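Local coordinates for protein putative aminotransferase (Actinomadura melliaura, PDB 4ZWV) that probably transfers amino groups as a pyridoxal phosphate-dependent sugar aminotransferase, with a putative part in making the aminopentose of the indolocarbazole AT2433, at residues A[53-56]-A[57-61]; A[112-115]-A[116-120]; A[135-138]-A[139-142]; A[253-256]-A[257-261]; A[321-324]-A[325-328]. All coordinates share one frame; numbering follows the deposited sequence.

Interaction 1: residues A[53-56]-A[57-61]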
loop_
_atom_site.group_PDB
_atom_site.type_symbol
_atom_site.label_atom_id
_atom_site.label_comp_id
_atom_site.label_asym_id
_atom_site.label_seq_id
_atom_site.Cartn_x
_atom_site.Cartn_y
_atom_site.Cartn_z
ATOM N N SER A 53 -11.310 1.137 -7.331
ATOM C CA SER A 53 -10.382 2.061 -6.682
ATOM C C SER A 53 -9.374 1.300 -5.827
ATOM O O SER A 53 -9.689 0.264 -5.220
ATOM C CB SER A 53 -11.127 3.101 -5.836
ATOM O OG SER A 53 -11.893 2.485 -4.808
ATOM N N VAL A 54 -8.157 1.820 -5.809
ATOM C CA VAL A 54 -7.064 1.197 -5.084
ATOM C C VAL A 54 -6.225 2.258 -4.369
ATOM O O VAL A 54 -6.404 3.451 -4.578
ATOM C CB VAL A 54 -6.169 0.355 -6.034
ATOM C CG1 VAL A 54 -6.912 -0.883 -6.503
ATOM C CG2 VAL A 54 -5.683 1.178 -7.215
ATOM N N HIS A 55 -5.312 1.803 -3.517
ATOM C CA HIS A 55 -4.477 2.665 -2.688
ATOM C C HIS A 55 -3.591 3.633 -3.476
ATOM O O HIS A 55 -3.343 4.756 -3.049
ATOM C CB HIS A 55 -3.612 1.752 -1.784
ATOM C CG HIS A 55 -2.287 2.330 -1.387
ATOM N ND1 HIS A 55 -1.091 1.815 -1.849
ATOM C CD2 HIS A 55 -1.961 3.349 -0.560
ATOM C CE1 HIS A 55 -0.089 2.498 -1.327
ATOM N NE2 HIS A 55 -0.590 3.437 -0.542
ATOM N N SER A 56 -3.105 3.161 -4.613
ATOM C CA SER A 56 -2.128 3.880 -5.416
ATOM C C SER A 56 -2.062 3.204 -6.767
ATOM O O SER A 56 -2.519 2.068 -6.923
ATOM C CB SER A 56 -0.748 3.860 -4.746
ATOM O OG SER A 56 -0.299 2.512 -4.632
ATOM N N GLY A 57 -1.444 3.873 -7.727
ATOM C CA GLY A 57 -1.166 3.239 -9.005
ATOM C C GLY A 57 -0.311 2.004 -8.800
ATOM O O GLY A 57 -0.516 0.977 -9.445
ATOM N N THR A 58 0.643 2.101 -7.877
ATOM C CA THR A 58 1.534 0.987 -7.597
ATOM C C THR A 58 0.747 -0.228 -7.117
ATOM O O THR A 58 0.939 -1.337 -7.619
ATOM C CB THR A 58 2.588 1.392 -6.565
ATOM O OG1 THR A 58 3.308 2.528 -7.075
ATOM C CG2 THR A 58 3.550 0.246 -6.303
ATOM N N SER A 59 -0.169 -0.017 -6.175
ATOM C CA SER A 59 -1.008 -1.120 -5.713
ATOM C C SER A 59 -1.910 -1.652 -6.833
ATOM O O SER A 59 -2.149 -2.863 -6.912
ATOM C CB SER A 59 -1.840 -0.685 -4.503
ATOM O OG SER A 59 -0.999 -0.580 -3.357
ATOM N N GLY A 60 -2.376 -0.766 -7.718
ATOM C CA GLY A 60 -3.160 -1.206 -8.854
ATOM C C GLY A 60 -2.376 -2.141 -9.768
ATOM O O GLY A 60 -2.899 -3.165 -10.229
ATOM N N LEU A 61 -1.114 -1.800 -10.008
ATOM C CA LEU A 61 -0.238 -2.649 -10.830
ATOM C C LEU A 61 0.026 -3.996 -10.148
ATOM O O LEU A 61 0.010 -5.034 -10.796
ATOM C CB LEU A 61 1.089 -1.939 -11.111
ATOM C CG LEU A 61 1.030 -0.732 -12.047
ATOM C CD1 LEU A 61 2.343 0.042 -11.992
ATOM C CD2 LEU A 61 0.722 -1.181 -13.480
#
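S56 OG accepts from S59 N and makes S56 the N-cap of helix 57-66, at the turn where strand 51-54 gives way to that helix. The S59 N to S56 OG bond is 3.0 Å long and nearly straight, 166° at the hydrogen. The S56 hydroxyl stands between its own backbone N and carbonyl carbon (chi1 62°), a setting that brings it over the first helical turn. The backbone of S56 is used as well: S56 O takes G60 N at 2.9 Å. The cap is thus tied by side chain and main chain together.

S59 also uses its side chain. S59 OG and H55 ND1 are 2.8 Å apart in a hydrogen bond that either could donate. The hydroxyl meets the imidazole at its edge, near the ring plane. S56 CB lies 3.5 Å above one face of the H55 ring, displaced toward the rim.

Further out is the cofactor site. G57 N and T58 OG1 bond two phosphate oxygens of the pyridoxal phosphate-modified lysine at position 190. T58 OG1 also bonds Y217 OH of the second subunit, and the H55 ring meets H55 of that subunit. A helix N terminus facing the cofactor phosphate is usual in fold type I aminotransferases, and the partial positive charge there probably favours the anion. Behind the cap, V54 leans on the helix backbone where G60 has no side chain: V54 CG2 is 3.8 Å from G60 CA.

Interaction 2: residues A[112-115]-A[116-120]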
loop_
_atom_site.group_PDB
_atom_site.type_symbol
_atom_site.label_atom_id
_atom_site.label_comp_id
_atom_site.label_asym_id
_atom_site.label_seq_id
_atom_site.Cartn_x
_atom_site.Cartn_y
_atom_site.Cartn_z
ATOM N N LEU A 112 7.590 -1.189 -30.361
ATOM C CA LEU A 112 6.756 -2.376 -30.544
ATOM C C LEU A 112 7.378 -3.404 -31.491
ATOM O O LEU A 112 6.984 -4.566 -31.466
ATOM C CB LEU A 112 5.357 -1.978 -31.034
ATOM C CG LEU A 112 4.570 -1.129 -30.025
ATOM C CD1 LEU A 112 3.189 -0.768 -30.572
ATOM C CD2 LEU A 112 4.433 -1.828 -28.688
ATOM N N ASP A 113 8.330 -2.989 -32.329
ATOM C CA ASP A 113 9.088 -3.948 -33.135
ATOM C C ASP A 113 9.941 -4.813 -32.214
ATOM O O ASP A 113 10.030 -6.034 -32.378
ATOM C CB ASP A 113 9.989 -3.236 -34.145
ATOM C CG ASP A 113 9.209 -2.514 -35.220
ATOM O OD1 ASP A 113 8.263 -3.110 -35.771
ATOM O OD2 ASP A 113 9.537 -1.346 -35.504
ATOM N N ASP A 114 10.572 -4.161 -31.243
ATOM C CA ASP A 114 11.412 -4.864 -30.281
ATOM C C ASP A 114 10.546 -5.750 -29.391
ATOM O O ASP A 114 10.927 -6.870 -29.071
ATOM C CB ASP A 114 12.221 -3.869 -29.443
ATOM C CG ASP A 114 13.357 -4.530 -28.681
ATOM O OD1 ASP A 114 14.114 -5.318 -29.300
ATOM O OD2 ASP A 114 13.501 -4.259 -27.470
ATOM N N LEU A 115 9.372 -5.251 -29.018
ATOM C CA LEU A 115 8.431 -6.053 -28.250
ATOM C C LEU A 115 8.120 -7.366 -28.956
ATOM O O LEU A 115 8.232 -8.443 -28.365
ATOM C CB LEU A 115 7.135 -5.287 -28.003
ATOM C CG LEU A 115 6.052 -6.165 -27.363
ATOM C CD1 LEU A 115 6.447 -6.600 -25.955
ATOM C CD2 LEU A 115 4.728 -5.433 -27.351
ATOM N N GLU A 116 7.755 -7.282 -30.230
ATOM C CA GLU A 116 7.356 -8.490 -30.938
ATOM C C GLU A 116 8.514 -9.493 -31.022
ATOM O O GLU A 116 8.304 -10.705 -30.879
ATOM C CB GLU A 116 6.821 -8.165 -32.331
ATOM C CG GLU A 116 6.345 -9.433 -33.040
ATOM C CD GLU A 116 5.333 -9.188 -34.140
ATOM O OE1 GLU A 116 5.231 -8.046 -34.636
ATOM O OE2 GLU A 116 4.645 -10.164 -34.517
ATOM N N ARG A 117 9.736 -8.995 -31.197
ATOM C CA ARG A 117 10.902 -9.877 -31.246
ATOM C C ARG A 117 11.173 -10.570 -29.909
ATOM O O ARG A 117 11.794 -11.638 -29.873
ATOM C CB ARG A 117 12.149 -9.099 -31.667
ATOM C CG ARG A 117 12.148 -8.655 -33.120
ATOM C CD ARG A 117 13.515 -8.114 -33.523
ATOM N NE ARG A 117 13.941 -6.995 -32.693
ATOM C CZ ARG A 117 13.833 -5.715 -33.040
ATOM N NH1 ARG A 117 13.313 -5.372 -34.218
ATOM N NH2 ARG A 117 14.260 -4.776 -32.211
ATOM N N LYS A 118 10.716 -9.975 -28.810
ATOM C CA LYS A 118 11.087 -10.490 -27.492
ATOM C C LYS A 118 10.014 -11.336 -26.812
ATOM O O LYS A 118 10.263 -11.939 -25.772
ATOM C CB LYS A 118 11.501 -9.329 -26.593
ATOM C CG LYS A 118 12.887 -8.812 -26.965
ATOM C CD LYS A 118 13.245 -7.544 -26.223
ATOM C CE LYS A 118 14.719 -7.221 -26.428
ATOM N NZ LYS A 118 15.061 -5.855 -25.939
ATOM N N ILE A 119 8.819 -11.385 -27.387
ATOM C CA ILE A 119 7.808 -12.310 -26.874
ATOM C C ILE A 119 8.328 -13.735 -27.069
ATOM O O ILE A 119 8.852 -14.082 -28.133
ATOM C CB ILE A 119 6.461 -12.111 -27.577
ATOM C CG1 ILE A 119 5.880 -10.758 -27.193
ATOM C CG2 ILE A 119 5.485 -13.238 -27.228
ATOM C CD1 ILE A 119 4.644 -10.379 -27.984
ATOM N N SER A 120 8.226 -14.543 -26.021
ATOM C CA SER A 120 8.837 -15.867 -26.016
ATOM C C SER A 120 7.916 -16.849 -25.297
ATOM O O SER A 120 6.908 -16.430 -24.717
ATOM C CB SER A 120 10.211 -15.820 -25.332
ATOM O OG SER A 120 10.071 -15.763 -23.930
HETATM O O HOH W 1 5.857 -5.487 -34.225
HETATM O O HOH W 2 15.498 -7.689 -30.224
#
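A salt-bridge network of D114, R117 and K118 runs along one side of the short helix 112-118. D114 takes a basic partner on each carboxylate oxygen. K118 NZ reaches D114 OD2 at 2.7 Å, and D114 OD2 receives it on its syn lone pair. R117 NH2 meets D114 OD1 at 3.0 Å on the anti side, with a bent angle of 140° and the oxygen tilted out of the guanidinium plane. The carboxylate and guanidinium planes stand 52° apart, so this is no flat side-on pairing. Water 2 fills in: it gives a hydrogen to D114 OD1 and accepts from R117 NE at the edge of the guanidinium.

The torsions explain the approach. D114 CG is anti to its backbone N (chi1 -165°). R117 bends at chi3, and its guanidinium comes back over D114 CA and D113 O, which lie on one face. K118 is extended beyond CG.

On the other side, water 1 links L112 O (3.1 Å) to E116 OE1 (2.7 Å), while E116 OE2 pairs with R147. D113 has a salt bridge to R140, modelled very short and so doubtful in detail. L115 and I119 pack on L78 of strand 76-79 and on helix 138-152; L115 CD1 is 4.4 Å from I119 CG1. The helix ends near here: K118 N bonds L115 O at 3.0 Å, and I119 N reaches the same oxygen weakly.

D114 OD2 also accepts from D102 N, and K118 NZ donates to W100 O. With two basic groups and an N-H around it, the buried D114 is probably kept ionised.

Interaction 3: residues A[135-138]-A[139-142]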
loop_
_atom_site.group_PDB
_atom_site.type_symbol
_atom_site.label_atom_id
_atom_site.label_comp_id
_atom_site.label_asym_id
_atom_site.label_seq_id
_atom_site.Cartn_x
_atom_site.Cartn_y
_atom_site.Cartn_z
ATOM N N PRO A 135 -0.357 8.159 -25.621
ATOM C CA PRO A 135 -0.727 6.743 -25.711
ATOM C C PRO A 135 0.085 5.901 -26.692
ATOM O O PRO A 135 0.455 6.346 -27.781
ATOM C CB PRO A 135 -2.190 6.788 -26.168
ATOM C CG PRO A 135 -2.669 8.154 -25.771
ATOM C CD PRO A 135 -1.472 9.043 -25.994
ATOM N N VAL A 136 0.334 4.671 -26.263
ATOM C CA VAL A 136 0.853 3.592 -27.088
ATOM C C VAL A 136 -0.127 3.238 -28.208
ATOM O O VAL A 136 -1.339 3.420 -28.063
ATOM C CB VAL A 136 1.120 2.344 -26.184
ATOM C CG1 VAL A 136 1.599 1.147 -26.969
ATOM C CG2 VAL A 136 2.135 2.699 -25.082
ATOM N N ASP A 137 0.403 2.747 -29.328
ATOM C CA ASP A 137 -0.409 2.256 -30.435
ATOM C C ASP A 137 -1.084 0.926 -30.061
ATOM O O ASP A 137 -0.576 -0.156 -30.382
ATOM C CB ASP A 137 0.485 2.096 -31.670
ATOM C CG ASP A 137 -0.289 1.784 -32.939
ATOM O OD1 ASP A 137 -1.497 1.442 -32.889
ATOM O OD2 ASP A 137 0.346 1.864 -34.017
ATOM N N LEU A 138 -2.232 1.014 -29.397
ATOM C CA LEU A 138 -2.868 -0.164 -28.810
ATOM C C LEU A 138 -3.395 -1.150 -29.850
ATOM O O LEU A 138 -3.390 -2.356 -29.598
ATOM C CB LEU A 138 -4.001 0.264 -27.872
ATOM C CG LEU A 138 -3.509 0.988 -26.614
ATOM C CD1 LEU A 138 -4.714 1.522 -25.849
ATOM C CD2 LEU A 138 -2.684 0.075 -25.712
ATOM N N ASP A 139 -3.825 -0.666 -31.020
ATOM C CA ASP A 139 -4.303 -1.580 -32.060
ATOM C C ASP A 139 -3.149 -2.411 -32.610
ATOM O O ASP A 139 -3.302 -3.597 -32.901
ATOM C CB ASP A 139 -4.973 -0.827 -33.218
ATOM C CG ASP A 139 -6.331 -0.226 -32.861
ATOM O OD1 ASP A 139 -6.868 -0.471 -31.761
ATOM O OD2 ASP A 139 -6.878 0.500 -33.726
ATOM N N ARG A 140 -1.994 -1.779 -32.781
ATOM C CA ARG A 140 -0.825 -2.508 -33.258
ATOM C C ARG A 140 -0.405 -3.563 -32.244
ATOM O O ARG A 140 -0.091 -4.709 -32.598
ATOM C CB ARG A 140 0.329 -1.552 -33.537
ATOM C CG ARG A 140 1.545 -2.259 -34.057
ATOM C CD ARG A 140 2.628 -1.291 -34.465
ATOM N NE ARG A 140 3.833 -2.022 -34.841
ATOM C CZ ARG A 140 5.039 -1.480 -34.907
ATOM N NH1 ARG A 140 5.199 -0.194 -34.630
ATOM N NH2 ARG A 140 6.082 -2.225 -35.247
ATOM N N LEU A 141 -0.419 -3.168 -30.980
ATOM C CA LEU A 141 -0.131 -4.072 -29.885
ATOM C C LEU A 141 -1.066 -5.288 -29.917
ATOM O O LEU A 141 -0.604 -6.426 -29.816
ATOM C CB LEU A 141 -0.249 -3.308 -28.570
ATOM C CG LEU A 141 -0.101 -4.117 -27.297
ATOM C CD1 LEU A 141 1.280 -4.754 -27.224
ATOM C CD2 LEU A 141 -0.357 -3.224 -26.094
ATOM N N ALA A 142 -2.365 -5.055 -30.113
ATOM C CA ALA A 142 -3.326 -6.160 -30.187
ATOM C C ALA A 142 -3.004 -7.120 -31.341
ATOM O O ALA A 142 -3.145 -8.333 -31.196
ATOM C CB ALA A 142 -4.751 -5.624 -30.323
HETATM O O HOH W 3 3.062 2.044 -34.288
#
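D137 OD1 is gripped by R140 N from within the turn and by Y170 OH from outside it. D137 is the N-cap of helix 138-152. The R140 N to D137 OD1 bond is long, 3.3 Å, but fairly straight at 160°, and the donor comes from above the carboxylate plane. D137 swings its CG away from the main-chain N (chi1 -172°), which lays the carboxylate against R140 CB, 3.4 Å from D137 CG. Water 3 joins the remaining oxygen to the arginine: it donates to D137 OD2 at 2.7 Å and accepts from R140 NH1 at 3.1 Å. R140 is extended from CG to NE and reaches on to D113 of helix 112-118.

D137 O takes L141 N at 3.1 Å, and D137 is also the centre of an inverse gamma turn. On the buried side L138 and L141 lie alongside, pointing the same way, with their CD2 methyls 4.1 Å apart.

Y170 OH also takes D139 N, and D139 pairs with R171. With R140 N and Y170 OH on D137 OD1 and the helix start beside it, the negative charge of the carboxylate would probably be favoured.

Interaction 4: residues A[253-256]-A[257-261]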
loop_
_atom_site.group_PDB
_atom_site.type_symbol
_atom_site.label_atom_id
_atom_site.label_comp_id
_atom_site.label_asym_id
_atom_site.label_seq_id
_atom_site.Cartn_x
_atom_site.Cartn_y
_atom_site.Cartn_z
ATOM N N LEU A 253 -12.306 16.356 -8.928
ATOM C CA LEU A 253 -12.925 16.038 -10.212
ATOM C C LEU A 253 -13.498 17.274 -10.879
ATOM O O LEU A 253 -13.557 17.346 -12.104
ATOM C CB LEU A 253 -14.032 15.000 -10.045
ATOM C CG LEU A 253 -13.625 13.535 -10.148
ATOM C CD1 LEU A 253 -14.816 12.649 -9.831
ATOM C CD2 LEU A 253 -13.093 13.251 -11.546
ATOM N N GLU A 254 -13.917 18.247 -10.072
ATOM C CA GLU A 254 -14.595 19.425 -10.596
ATOM C C GLU A 254 -13.779 20.186 -11.632
ATOM O O GLU A 254 -14.323 20.688 -12.612
ATOM C CB GLU A 254 -14.969 20.372 -9.455
ATOM C CG GLU A 254 -16.351 20.123 -8.888
ATOM C CD GLU A 254 -16.541 18.688 -8.450
ATOM O OE1 GLU A 254 -17.474 18.031 -8.964
ATOM O OE2 GLU A 254 -15.753 18.219 -7.598
ATOM N N THR A 255 -12.474 20.289 -11.420
ATOM C CA THR A 255 -11.679 21.138 -12.297
ATOM C C THR A 255 -10.612 20.399 -13.090
ATOM O O THR A 255 -9.821 21.026 -13.798
ATOM C CB THR A 255 -10.997 22.256 -11.501
ATOM O OG1 THR A 255 -10.195 21.680 -10.467
ATOM C CG2 THR A 255 -12.039 23.173 -10.879
ATOM N N VAL A 256 -10.586 19.073 -13.005
ATOM C CA VAL A 256 -9.521 18.346 -13.679
ATOM C C VAL A 256 -9.616 18.514 -15.199
ATOM O O VAL A 256 -8.591 18.581 -15.873
ATOM C CB VAL A 256 -9.514 16.844 -13.290
ATOM C CG1 VAL A 256 -10.779 16.140 -13.756
ATOM C CG2 VAL A 256 -8.264 16.160 -13.830
ATOM N N ASP A 257 -10.830 18.637 -15.730
ATOM C CA ASP A 257 -11.009 18.811 -17.176
ATOM C C ASP A 257 -10.395 20.122 -17.684
ATOM O O ASP A 257 -9.753 20.146 -18.736
ATOM C CB ASP A 257 -12.492 18.775 -17.547
ATOM C CG ASP A 257 -13.084 17.383 -17.456
ATOM O OD1 ASP A 257 -12.321 16.402 -17.555
ATOM O OD2 ASP A 257 -14.316 17.276 -17.281
ATOM N N GLU A 258 -10.592 21.200 -16.934
ATOM C CA GLU A 258 -10.017 22.486 -17.307
ATOM C C GLU A 258 -8.497 22.437 -17.192
ATOM O O GLU A 258 -7.785 22.990 -18.030
ATOM C CB GLU A 258 -10.590 23.616 -16.446
ATOM C CG GLU A 258 -9.909 24.970 -16.634
ATOM C CD GLU A 258 -10.101 25.575 -18.024
ATOM O OE1 GLU A 258 -10.919 25.061 -18.819
ATOM O OE2 GLU A 258 -9.427 26.585 -18.317
ATOM N N GLN A 259 -7.994 21.755 -16.169
ATOM C CA GLN A 259 -6.556 21.645 -16.029
ATOM C C GLN A 259 -5.959 20.865 -17.208
ATOM O O GLN A 259 -4.917 21.240 -17.740
ATOM C CB GLN A 259 -6.210 21.017 -14.679
ATOM C CG GLN A 259 -6.361 22.029 -13.530
ATOM C CD GLN A 259 -6.967 21.446 -12.259
ATOM O OE1 GLN A 259 -7.666 22.149 -11.521
ATOM N NE2 GLN A 259 -6.699 20.171 -11.994
ATOM N N LEU A 260 -6.632 19.795 -17.615
ATOM C CA LEU A 260 -6.203 19.011 -18.769
ATOM C C LEU A 260 -6.189 19.859 -20.040
ATOM O O LEU A 260 -5.283 19.749 -20.869
ATOM C CB LEU A 260 -7.115 17.798 -18.948
ATOM C CG LEU A 260 -6.662 16.707 -19.911
ATOM C CD1 LEU A 260 -5.226 16.260 -19.623
ATOM C CD2 LEU A 260 -7.621 15.529 -19.819
ATOM N N ARG A 261 -7.207 20.696 -20.191
ATOM C CA ARG A 261 -7.291 21.589 -21.339
ATOM C C ARG A 261 -6.067 22.511 -21.372
ATOM O O ARG A 261 -5.493 22.741 -22.424
ATOM C CB ARG A 261 -8.587 22.395 -21.293
ATOM C CG ARG A 261 -8.830 23.240 -22.536
ATOM C CD ARG A 261 -9.976 24.211 -22.320
ATOM N NE ARG A 261 -9.589 25.263 -21.384
ATOM C CZ ARG A 261 -8.839 26.310 -21.711
ATOM N NH1 ARG A 261 -8.404 26.453 -22.956
ATOM N NH2 ARG A 261 -8.524 27.217 -20.798
HETATM O O HOH W 4 -13.564 18.348 -14.559
HETATM O O HOH W 5 -13.116 21.411 -15.270
#
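T255 and Q259 meet one helical turn apart on the long helix 243-273. T255 OG1 donates to Q259 OE1 at 2.8 Å, coming from above the plane of the amide. The T255 hydroxyl stands opposite the alpha hydrogen (chi1 57°), and the Q259 chain bends at chi2 to bring the amide back over the T255 backbone. Beneath them Q259 N bonds T255 O at 3.1 Å.

The tight part is around V256. V256 O takes L260 N at 2.9 Å, and the V256 side chain packs on R45 of helix 33-46. The same R45 makes a salt bridge with D257 OD1. L253 touches F38 and A41 of that helix, and Q259 leans on A11 and W354. Helix 33-46 and loop residues thus pack on this side.

The solvent side begins at the carbonyls of L253 and E254. L253 O and D257 N are 4.7 Å apart, too far to bond directly. Water 4 bridges them, giving a hydrogen to L253 O and accepting from D257 N. Water 5 does the same for E254 O and E258 N. These waters stand where direct i-to-i+4 bonds would be in a regular helix.

Further along the exposed side R261 grips E258 side-on with two nitrogens, and both oxygens lie in the guanidinium plane. R261 NE is 2.9 Å from E258 OE1, and R261 NH2 is 2.7 Å from E258 OE2.

Interaction 5: residues A[321-324]-A[325-328]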
loop_
_atom_site.group_PDB
_atom_site.type_symbol
_atom_site.label_atom_id
_atom_site.label_comp_id
_atom_site.label_asym_id
_atom_site.label_seq_id
_atom_site.Cartn_x
_atom_site.Cartn_y
_atom_site.Cartn_z
ATOM N N SER A 321 12.431 10.171 -14.193
ATOM C CA SER A 321 13.147 9.122 -13.473
ATOM C C SER A 321 14.448 8.777 -14.185
ATOM O O SER A 321 14.621 9.087 -15.361
ATOM C CB SER A 321 12.293 7.852 -13.348
ATOM O OG SER A 321 11.276 8.005 -12.373
ATOM N N ARG A 322 15.353 8.122 -13.469
ATOM C CA ARG A 322 16.500 7.473 -14.101
ATOM C C ARG A 322 15.994 6.250 -14.874
ATOM O O ARG A 322 15.087 5.557 -14.403
ATOM C CB ARG A 322 17.538 7.060 -13.054
ATOM C CG ARG A 322 18.781 6.428 -13.633
ATOM C CD ARG A 322 19.750 5.978 -12.541
ATOM N NE ARG A 322 21.008 5.520 -13.123
ATOM C CZ ARG A 322 22.109 5.249 -12.431
ATOM N NH1 ARG A 322 22.121 5.403 -11.115
ATOM N NH2 ARG A 322 23.200 4.826 -13.058
ATOM N N ARG A 323 16.550 5.977 -16.055
ATOM C CA ARG A 323 16.182 4.740 -16.752
ATOM C C ARG A 323 16.392 3.548 -15.807
ATOM O O ARG A 323 17.464 3.406 -15.204
ATOM C CB ARG A 323 16.982 4.575 -18.058
ATOM C CG ARG A 323 18.501 4.607 -17.904
ATOM C CD ARG A 323 19.206 4.548 -19.274
ATOM N NE ARG A 323 19.119 3.223 -19.885
ATOM C CZ ARG A 323 19.616 2.940 -21.084
ATOM N NH1 ARG A 323 20.222 3.893 -21.790
ATOM N NH2 ARG A 323 19.502 1.715 -21.578
ATOM N N ASN A 324 15.362 2.709 -15.651
ATOM C CA ASN A 324 15.332 1.768 -14.522
ATOM C C ASN A 324 16.357 0.645 -14.669
ATOM O O ASN A 324 16.756 0.026 -13.675
ATOM C CB ASN A 324 13.949 1.123 -14.356
ATOM C CG ASN A 324 12.829 2.116 -14.027
ATOM O OD1 ASN A 324 11.683 1.698 -13.893
ATOM N ND2 ASN A 324 13.134 3.410 -13.926
ATOM N N ASP A 325 16.773 0.383 -15.907
ATOM C CA ASP A 325 17.704 -0.711 -16.173
ATOM C C ASP A 325 19.118 -0.402 -15.689
ATOM O O ASP A 325 19.959 -1.296 -15.645
ATOM C CB ASP A 325 17.713 -1.069 -17.682
ATOM C CG ASP A 325 18.139 0.092 -18.585
ATOM O OD1 ASP A 325 17.841 1.264 -18.276
ATOM O OD2 ASP A 325 18.768 -0.183 -19.637
ATOM N N GLU A 326 19.369 0.845 -15.294
ATOM C CA GLU A 326 20.684 1.223 -14.761
ATOM C C GLU A 326 20.823 1.004 -13.243
ATOM O O GLU A 326 21.928 1.108 -12.701
ATOM C CB GLU A 326 20.993 2.688 -15.091
ATOM C CG GLU A 326 21.417 2.902 -16.540
ATOM C CD GLU A 326 21.852 4.328 -16.836
ATOM O OE1 GLU A 326 21.760 5.197 -15.950
ATOM O OE2 GLU A 326 22.297 4.588 -17.977
ATOM N N HIS A 327 19.719 0.730 -12.557
ATOM C CA HIS A 327 19.781 0.536 -11.108
ATOM C C HIS A 327 20.503 -0.746 -10.741
ATOM O O HIS A 327 20.336 -1.783 -11.402
ATOM C CB HIS A 327 18.376 0.529 -10.522
ATOM C CG HIS A 327 17.717 1.871 -10.530
ATOM N ND1 HIS A 327 18.323 2.997 -10.014
ATOM C CD2 HIS A 327 16.509 2.270 -10.996
ATOM C CE1 HIS A 327 17.509 4.029 -10.150
ATOM N NE2 HIS A 327 16.402 3.616 -10.741
ATOM N N SER A 328 21.288 -0.691 -9.670
ATOM C CA SER A 328 22.127 -1.836 -9.349
ATOM C C SER A 328 21.281 -3.044 -8.927
ATOM O O SER A 328 21.717 -4.182 -9.095
ATOM C CB SER A 328 23.166 -1.465 -8.284
ATOM O OG SER A 328 22.562 -1.076 -7.072
#
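R322, R323, D325 and E326 form a salt-bridge network round a short 3-10 turn at 324-326. R323 and D325 pair side-on, with their planes nearly coplanar. R323 NE meets D325 OD1 at 2.8 Å, almost straight at 174°, and R323 NH2 meets D325 OD2 at 2.8 Å. Both oxygens use syn lone pairs. R323 starts with CG close to both main-chain neighbours of CA (chi1 56°), and a bend at chi3 completes the approach. D325 OD2 has a second partner in R334.

R322 is fully extended and crosses E326 at about a right angle. E326 OE1 is 2.9 Å from R322 NE and 3.3 Å from R322 NH2. The shorter bond uses the anti lone pair. E326 OE2 also lies 4.0 Å from R323 NE, a long pairing of charges only. R322 NH1 donates to Y230 O of the second subunit.

Backbone bonds shape the turn. R323 O takes E326 N at 3.2 Å, and N324 O takes H327 N. N324 ND2 folds back to R322 O.

In van der Waals contact, R323 CG lies 3.5 Å from E326 CD, the two flat groups nearly parallel. R322 CD rests 3.8 Å from H327 CE1.

The turn lies between helices 303-312 and 338-344. R323 makes a salt bridge to D341 and a cation-pi contact with Y344 of the latter. N324 and D325 rest on W100 of strand 97-100, and N324 and H327 bond N88 and E85 of helix 85-93.

How the interactions relate
The five contacts follow one another in series along the chain. None nests in or crosses another, and each closes only its own turn. Interaction 1 joins strand 51-54, outermost of the seven-stranded sheet in this chain, to helix 57-66 at the cofactor site. Interactions 2 and 3 touch: the L115-L141 packing, with a D113-R140 salt bridge modelled very short, ties helix 112-118 to the start of helix 138-152. Interaction 4 lies within helix 243-273, on the opposite side of the chain's centre from interactions 2 and 5. Interaction 5 lies in the loop before helix 338-344, about 9 Å from interaction 2 between nearest atoms. Interactions 1 and 5 both reach the second subunit.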